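Local coordinates for protein glycoside hydrolase YxiA (Bacillus licheniformis, PDB 3LV4) that probably hydrolyses glycosidic bonds in arabinan, as a calcium-binding member of glycoside hydrolase family 43, at residues A[11-16]-A[318-323]. Numbering follows the deposited sequence.
Sequences VTVHDP and HEVRVH
His-14 meets His-318 in a T-shaped (edge-to-face) ring pair where the loop entering the first blade of the family 43 beta-propeller runs against the segment 318-323, on an inner strand of the last blade. The planes stand at 81°, with His-14 ND1 over the centre of the His-318 ring and 3.4 Å from its CE1. With chi1 at 59°, His-318 holds CG between its own backbone N and carbonyl carbon, which turns the ring toward Thr-12 and His-14, and Thr-12 CG2 comes within 3.3 Å of CE1. A water in the ring plane joins His-318 ND1 to Val-13 N. With an alanine here in place of His-318, that water would probably lose its side-chain partner and the edge of His-14 the ring face it meets. Further along, Val-320 N donates a backbone hydrogen bond to Val-11 O (3.1 Å), while Val-320 CG2 lies against Val-13 CB (3.6 Å) and Val-11 CG2 (3.8 Å). On the strand itself, Arg-321 NH1 and NH2 both grip Glu-319 OE1, and Arg-314 pairs with OE2. The next residue after His-14 is Asp-15, the predicted proton acceptor, so the contact lies beside the probable catalytic centre. His-14 also stacks on His-308 of strand 303-310, the neighbour to which Glu-319 and Arg-321 bond through their backbones, while Val-11 and Val-13 touch Gln-45 of strand 44-47.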
# COMPACT_ATOMS: atom_id res chain seq x y z
N VAL A 11 -1.00 16.99 2.84
CA VAL A 11 0.45 16.99 2.68
C VAL A 11 0.86 16.19 1.47
O VAL A 11 0.09 15.39 0.93
CB VAL A 11 1.19 16.45 3.93
CG1 VAL A 11 1.04 17.42 5.11
CG2 VAL A 11 0.72 15.03 4.29
N THR A 12 2.09 16.42 1.04
CA THR A 12 2.63 15.75 -0.12
C THR A 12 3.80 14.88 0.32
O THR A 12 4.86 15.39 0.71
CB THR A 12 3.06 16.78 -1.18
OG1 THR A 12 1.91 17.55 -1.56
CG2 THR A 12 3.63 16.10 -2.40
N VAL A 13 3.57 13.56 0.32
CA VAL A 13 4.57 12.60 0.75
C VAL A 13 4.40 11.37 -0.13
O VAL A 13 3.47 10.59 0.06
CB VAL A 13 4.39 12.18 2.25
CG1 VAL A 13 5.41 11.11 2.64
CG2 VAL A 13 4.52 13.38 3.16
N HIS A 14 5.29 11.22 -1.10
CA HIS A 14 5.23 10.08 -2.02
C HIS A 14 5.66 8.80 -1.31
O HIS A 14 6.64 8.80 -0.57
CB HIS A 14 6.13 10.36 -3.23
CG HIS A 14 5.69 9.68 -4.49
ND1 HIS A 14 4.73 10.20 -5.33
CD2 HIS A 14 6.10 8.52 -5.07
CE1 HIS A 14 4.56 9.40 -6.36
NE2 HIS A 14 5.37 8.37 -6.22
N ASP A 15 4.92 7.71 -1.53
CA ASP A 15 5.28 6.41 -0.96
C ASP A 15 5.31 6.43 0.58
O ASP A 15 6.30 6.00 1.20
CB ASP A 15 6.65 5.97 -1.50
CG ASP A 15 6.76 6.15 -3.00
OD1 ASP A 15 5.84 5.68 -3.73
OD2 ASP A 15 7.75 6.76 -3.46
N PRO A 16 4.23 6.91 1.21
CA PRO A 16 4.22 7.11 2.66
C PRO A 16 4.33 5.80 3.46
O PRO A 16 3.59 4.84 3.21
CB PRO A 16 2.86 7.75 2.91
CG PRO A 16 2.01 7.19 1.80
CD PRO A 16 2.93 7.21 0.60
N HIS A 318 0.25 14.96 -6.24
CA HIS A 318 -0.14 13.86 -5.36
C HIS A 318 -0.22 14.34 -3.91
O HIS A 318 0.45 15.31 -3.52
CB HIS A 318 0.81 12.68 -5.50
CG HIS A 318 2.24 13.01 -5.20
ND1 HIS A 318 2.78 12.88 -3.94
CD2 HIS A 318 3.24 13.49 -5.99
CE1 HIS A 318 4.05 13.25 -3.96
NE2 HIS A 318 4.35 13.63 -5.19
N GLU A 319 -1.05 13.66 -3.13
CA GLU A 319 -1.20 13.92 -1.70
C GLU A 319 -1.38 12.59 -0.99
O GLU A 319 -1.67 11.57 -1.61
CB GLU A 319 -2.42 14.80 -1.44
CG GLU A 319 -2.35 16.19 -2.06
CD GLU A 319 -3.62 16.98 -1.88
OE1 GLU A 319 -4.58 16.45 -1.30
OE2 GLU A 319 -3.67 18.15 -2.31
N VAL A 320 -1.22 12.62 0.33
CA VAL A 320 -1.44 11.46 1.17
C VAL A 320 -2.93 11.29 1.41
O VAL A 320 -3.64 12.28 1.63
CB VAL A 320 -0.74 11.63 2.54
CG1 VAL A 320 -1.11 10.49 3.48
CG2 VAL A 320 0.78 11.72 2.36
N ARG A 321 -3.40 10.05 1.35
CA ARG A 321 -4.78 9.74 1.71
C ARG A 321 -4.78 8.59 2.71
O ARG A 321 -3.88 7.75 2.71
CB ARG A 321 -5.62 9.38 0.48
CG ARG A 321 -6.01 10.58 -0.40
CD ARG A 321 -6.93 11.55 0.35
NE ARG A 321 -7.43 12.65 -0.47
CZ ARG A 321 -6.77 13.78 -0.71
NH1 ARG A 321 -5.55 13.97 -0.20
NH2 ARG A 321 -7.31 14.73 -1.46
N VAL A 322 -5.79 8.58 3.56
CA VAL A 322 -5.97 7.53 4.55
C VAL A 322 -7.38 7.00 4.43
O VAL A 322 -8.33 7.78 4.51
CB VAL A 322 -5.76 8.08 5.99
CG1 VAL A 322 -5.97 6.97 7.03
CG2 VAL A 322 -4.38 8.70 6.12
N HIS A 323 -7.52 5.69 4.21
CA HIS A 323 -8.84 5.04 4.21
C HIS A 323 -8.89 3.93 5.24
O HIS A 323 -7.95 3.14 5.36
CB HIS A 323 -9.20 4.44 2.84
CG HIS A 323 -9.50 5.46 1.78
ND1 HIS A 323 -10.59 5.35 0.94
CD2 HIS A 323 -8.86 6.60 1.44
CE1 HIS A 323 -10.60 6.39 0.11
NE2 HIS A 323 -9.56 7.16 0.39
O HOH W 1 -3.02 14.91 2.36
O HOH W 2 0.92 18.00 -3.85
O HOH W 3 1.65 12.48 -1.39